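Local coordinates for protein TbpB (PDB 3HOL) that probably binds host transferrin at the bacterial surface as the lipoprotein component of a receptor used to acquire iron, at residues V386-N391 with E463-N468; F408-G413 with A482-Q487. All blocks are in the same frame, centred on the assembly; numbering follows the deposited sequence.

Overall arrangement
Along the chain, strand 375-387 enters the C-lobe barrel, and at its end the turn in 386-391 supplies the first half of contact 1. After the short strand 391-394, strand 405-411 leads into 408-413 of contact 2. After three further strands and a long loop, 463-468 closes contact 1 over 71 intervening residues, and 482-487 then closes contact 2 over 68. The two closures therefore cross rather than nest. Contact 1 joins a hairpin to the loop between strands 441-447 and 470-477, whereas contact 2 spans the barrel interior beside the beginning of strand 375-387. Their centres are about 27 Å apart and their nearest atoms about 12 Å, with no touch.

Contact 1: V386-N391 with E463-N468; sequences VSKENN and ENVKFN
Val386 and Lys388 lie against Val465 and Phe467 where the β-hairpin formed by strands 375-387 and 391-394 meets the long loop before strand 470-477, at one end of the antiparallel β-barrel of the C-lobe. CG1 of Val386 stands anti to the backbone N (chi1 -175°) and is the branch that reaches the loop. It comes to the edge of the Phe467 ring, close to the ring plane, with Val386 CG1 3.8 Å from Phe467 CE2. The same methyl rests beside the other valine, Val386 CG1 to Val465 CG2 being 4.1 Å. Val465 thus divides its branches between two partners, for its CG1 packs on the first part of the lysine chain, 3.5 Å from Lys388 CG. Lys388 and Val465 run past one another in opposing senses, and bends at chi2 and chi3 carry the ammonium group past the valine towards the backbone of Asn464. There a water donates to Asn464 O at 2.7 Å and receives a weak bond from Lys388 NZ. A second water links Glu389 OE2 to Glu463 N, so polar linkage between the segments runs through solvent while the direct contacts are apolar. Val497 of strand 495-508 touches both Val386 and Phe467, and Thr448 OG1 bonds to Phe467 N. The hairpin turn is closed on itself by the backbone bond from Lys388 N to Asn390 O and by Ser387 OG, which donates to Asn391 OD1 at 2.7 Å, tilted 21° from the carbonyl plane.

Contact 2: F408-G413 with A482-Q487; sequences FDVDFG and AELGGQ
Leu484 projects from its strand towards Phe408 and Val410, offering one methyl to each. Its CD1 stands over the face of the Phe408 ring in a CH-pi contact, with Leu484 CD1 4.0 Å from the ring centroid and only 12° off the ring normal. The methyl is nearly equidistant from several ring carbons, as expected for an approach over the centre rather than at the rim. The other branch meets an aliphatic partner, Leu484 CD2 lying 3.8 Å from Val410 CG2. Leu484 CG lies between the backbone N and the carbonyl carbon (chi1 71°), and chi2 of 78° directs CD1 to the ring and CD2 to the valine; no hydrogen bond joins the segments.

Val410 in turn uses both of its branches. While CG2 faces the leucine, CG1 sits 3.5 Å above the plane of the Phe412 ring, over its centre, so apolar packing continues from Leu484 through Val410 to the aromatic ring that follows the strand. Phe408 and Val410 alternate with Asp409, whose CB is directed away from 482-487; its carboxylate forms a salt bridge with Lys377.

Around this first shell, Tyr378 and Leu417 of the flanking strands touch both Val410 and Leu484, and Phe501 meets the Phe408 ring with their planes roughly parallel. Next to Leu484, the buried carboxylate of Glu483 accepts hydrogen bonds from the backbone N atoms of Glu337 and Tyr338, in the C-lobe handle domain. Strands 405-411 and 483-492 are not neighbours in the sheet; their inward-facing side chains meet across the interior, as in the hydrophobic core of a closed, eight-stranded antiparallel β-barrel, here that of the TbpB C-lobe.

Contact 1: V386-N391 with E463-N468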
# COMPACT_ATOMS: atom_id res chain seq x y z
N VAL A 386 14.08 -23.98 -9.51
CA VAL A 386 13.51 -24.94 -10.42
C VAL A 386 13.65 -26.30 -9.76
O VAL A 386 14.71 -26.62 -9.23
CB VAL A 386 14.18 -24.93 -11.81
CG1 VAL A 386 13.44 -25.87 -12.76
CG2 VAL A 386 14.22 -23.50 -12.43
N SER A 387 12.57 -27.09 -9.77
CA SER A 387 12.55 -28.39 -9.05
C SER A 387 11.93 -29.53 -9.84
O SER A 387 10.91 -29.35 -10.54
CB SER A 387 11.78 -28.28 -7.72
OG SER A 387 12.43 -27.39 -6.84
N LYS A 388 12.54 -30.71 -9.67
CA LYS A 388 12.00 -31.95 -10.20
C LYS A 388 12.38 -33.05 -9.23
O LYS A 388 11.95 -33.00 -8.08
CB LYS A 388 12.58 -32.24 -11.57
CG LYS A 388 11.61 -31.96 -12.66
CD LYS A 388 10.86 -33.18 -13.06
CE LYS A 388 11.14 -33.50 -14.51
NZ LYS A 388 10.50 -34.79 -14.89
N GLU A 389 13.20 -34.01 -9.66
CA GLU A 389 13.84 -34.94 -8.68
C GLU A 389 14.86 -34.18 -7.83
O GLU A 389 15.06 -34.48 -6.65
CB GLU A 389 14.52 -36.12 -9.38
CG GLU A 389 13.60 -36.98 -10.16
CD GLU A 389 13.50 -36.58 -11.61
OE1 GLU A 389 13.82 -35.42 -11.95
OE2 GLU A 389 13.09 -37.43 -12.43
N ASN A 390 15.48 -33.18 -8.44
CA ASN A 390 16.52 -32.37 -7.81
C ASN A 390 16.04 -30.92 -7.63
O ASN A 390 14.98 -30.55 -8.14
CB ASN A 390 17.74 -32.32 -8.74
CG ASN A 390 18.64 -33.54 -8.60
OD1 ASN A 390 18.48 -34.37 -7.70
ND2 ASN A 390 19.62 -33.63 -9.50
N ASN A 391 16.84 -30.09 -6.95
CA ASN A 391 16.63 -28.63 -6.93
C ASN A 391 17.74 -27.85 -7.65
O ASN A 391 18.89 -28.31 -7.70
CB ASN A 391 16.51 -28.10 -5.49
CG ASN A 391 15.32 -28.65 -4.77
OD1 ASN A 391 14.19 -28.68 -5.29
ND2 ASN A 391 15.55 -29.09 -3.52
N GLU A 463 16.28 -36.96 -16.36
CA GLU A 463 15.94 -36.27 -17.60
C GLU A 463 16.05 -34.75 -17.33
O GLU A 463 15.88 -34.29 -16.19
CB GLU A 463 14.52 -36.61 -18.06
CG GLU A 463 14.30 -38.09 -18.44
CD GLU A 463 13.07 -38.27 -19.31
OE1 GLU A 463 11.92 -38.11 -18.81
OE2 GLU A 463 13.26 -38.58 -20.52
N ASN A 464 16.38 -33.99 -18.38
CA ASN A 464 16.36 -32.53 -18.28
C ASN A 464 14.95 -32.03 -18.01
O ASN A 464 13.99 -32.55 -18.56
CB ASN A 464 16.83 -31.93 -19.59
CG ASN A 464 18.30 -32.08 -19.79
OD1 ASN A 464 19.04 -32.57 -18.92
ND2 ASN A 464 18.76 -31.64 -20.96
N VAL A 465 14.82 -30.99 -17.19
CA VAL A 465 13.52 -30.33 -17.07
C VAL A 465 13.17 -29.59 -18.36
O VAL A 465 14.05 -28.99 -19.00
CB VAL A 465 13.45 -29.33 -15.89
CG1 VAL A 465 13.84 -30.01 -14.61
CG2 VAL A 465 14.34 -28.09 -16.14
N LYS A 466 11.90 -29.62 -18.73
CA LYS A 466 11.38 -28.83 -19.86
C LYS A 466 10.14 -28.04 -19.46
O LYS A 466 9.30 -28.53 -18.69
CB LYS A 466 11.05 -29.73 -21.05
CG LYS A 466 12.23 -30.60 -21.47
CD LYS A 466 11.84 -31.61 -22.53
CE LYS A 466 12.99 -32.59 -22.75
NZ LYS A 466 12.69 -33.59 -23.83
N PHE A 467 10.02 -26.82 -19.99
CA PHE A 467 8.83 -26.01 -19.78
C PHE A 467 8.38 -25.41 -21.11
O PHE A 467 9.21 -24.98 -21.92
CB PHE A 467 9.13 -24.89 -18.76
CG PHE A 467 9.34 -25.39 -17.36
CD1 PHE A 467 8.25 -25.67 -16.53
CD2 PHE A 467 10.64 -25.60 -16.87
CE1 PHE A 467 8.45 -26.16 -15.22
CE2 PHE A 467 10.86 -26.08 -15.56
CZ PHE A 467 9.75 -26.36 -14.73
N ASN A 468 7.07 -25.42 -21.34
CA ASN A 468 6.45 -24.65 -22.42
C ASN A 468 5.22 -23.88 -21.97
O ASN A 468 4.51 -24.32 -21.06
CB ASN A 468 6.06 -25.57 -23.57
CG ASN A 468 7.24 -26.15 -24.25
OD1 ASN A 468 7.73 -25.60 -25.27
ND2 ASN A 468 7.78 -27.23 -23.68
O HOH W 1 11.91 -34.13 -17.86
O HOH W 2 14.05 -38.32 -15.08

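Contact 2: F408-G413 with A482-Q487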
# COMPACT_ATOMS: atom_id res chain seq x y z
N PHE A 408 17.15 -8.63 -22.31
CA PHE A 408 15.89 -8.43 -23.02
C PHE A 408 16.10 -7.46 -24.17
O PHE A 408 16.86 -6.48 -24.03
CB PHE A 408 14.82 -7.88 -22.06
CG PHE A 408 14.62 -8.73 -20.85
CD1 PHE A 408 13.64 -9.72 -20.85
CD2 PHE A 408 15.42 -8.57 -19.73
CE1 PHE A 408 13.47 -10.52 -19.76
CE2 PHE A 408 15.25 -9.37 -18.60
CZ PHE A 408 14.28 -10.36 -18.63
N ASP A 409 15.46 -7.77 -25.30
CA ASP A 409 15.33 -6.85 -26.42
C ASP A 409 13.92 -6.33 -26.38
O ASP A 409 12.97 -7.10 -26.34
CB ASP A 409 15.55 -7.53 -27.77
CG ASP A 409 16.93 -8.14 -27.90
OD1 ASP A 409 17.79 -7.90 -27.04
OD2 ASP A 409 17.12 -8.88 -28.88
N VAL A 410 13.81 -5.00 -26.39
CA VAL A 410 12.53 -4.35 -26.25
C VAL A 410 12.32 -3.45 -27.46
O VAL A 410 13.13 -2.56 -27.75
CB VAL A 410 12.46 -3.51 -24.92
CG1 VAL A 410 11.23 -2.60 -24.91
CG2 VAL A 410 12.50 -4.42 -23.70
N ASP A 411 11.21 -3.70 -28.15
CA ASP A 411 10.85 -2.91 -29.30
C ASP A 411 9.55 -2.19 -28.94
O ASP A 411 8.46 -2.76 -29.05
CB ASP A 411 10.68 -3.85 -30.49
CG ASP A 411 10.19 -3.14 -31.73
OD1 ASP A 411 9.95 -1.92 -31.65
OD2 ASP A 411 10.04 -3.82 -32.79
N PHE A 412 9.67 -0.95 -28.48
CA PHE A 412 8.47 -0.14 -28.15
C PHE A 412 7.57 0.16 -29.37
O PHE A 412 6.33 0.20 -29.25
CB PHE A 412 8.85 1.15 -27.43
CG PHE A 412 9.38 0.94 -26.03
CD1 PHE A 412 8.57 0.39 -25.03
CD2 PHE A 412 10.68 1.30 -25.70
CE1 PHE A 412 9.06 0.20 -23.73
CE2 PHE A 412 11.17 1.11 -24.41
CZ PHE A 412 10.37 0.56 -23.43
N GLY A 413 8.21 0.39 -30.52
CA GLY A 413 7.48 0.65 -31.77
C GLY A 413 6.46 -0.42 -32.11
O GLY A 413 5.27 -0.12 -32.33
N ALA A 482 12.97 2.94 -17.84
CA ALA A 482 14.35 2.49 -17.91
C ALA A 482 14.61 1.23 -17.10
O ALA A 482 15.72 0.70 -17.12
CB ALA A 482 15.30 3.61 -17.41
N GLU A 483 13.60 0.78 -16.34
CA GLU A 483 13.70 -0.47 -15.59
C GLU A 483 12.52 -1.35 -15.98
O GLU A 483 11.41 -0.85 -16.23
CB GLU A 483 13.70 -0.20 -14.07
CG GLU A 483 14.83 0.80 -13.62
CD GLU A 483 14.86 1.09 -12.13
OE1 GLU A 483 14.08 0.48 -11.39
OE2 GLU A 483 15.69 1.92 -11.67
N LEU A 484 12.76 -2.64 -16.03
CA LEU A 484 11.67 -3.62 -16.25
C LEU A 484 11.85 -4.81 -15.32
O LEU A 484 12.96 -5.08 -14.82
CB LEU A 484 11.54 -4.06 -17.72
CG LEU A 484 12.59 -4.98 -18.40
CD1 LEU A 484 12.47 -6.46 -18.05
CD2 LEU A 484 12.52 -4.83 -19.89
N GLY A 485 10.75 -5.51 -15.05
CA GLY A 485 10.80 -6.69 -14.19
C GLY A 485 9.57 -7.55 -14.40
O GLY A 485 8.58 -7.10 -14.99
N GLY A 486 9.60 -8.77 -13.90
CA GLY A 486 8.41 -9.62 -13.99
C GLY A 486 8.65 -10.96 -13.34
O GLY A 486 9.66 -11.17 -12.66
N GLN A 487 7.70 -11.87 -13.54
CA GLN A 487 7.71 -13.11 -12.79
C GLN A 487 6.96 -14.17 -13.53
O GLN A 487 6.08 -13.90 -14.34
CB GLN A 487 7.09 -12.92 -11.41
CG GLN A 487 5.65 -12.50 -11.49
CD GLN A 487 5.29 -11.45 -10.46
OE1 GLN A 487 5.67 -10.26 -10.57
NE2 GLN A 487 4.53 -11.87 -9.45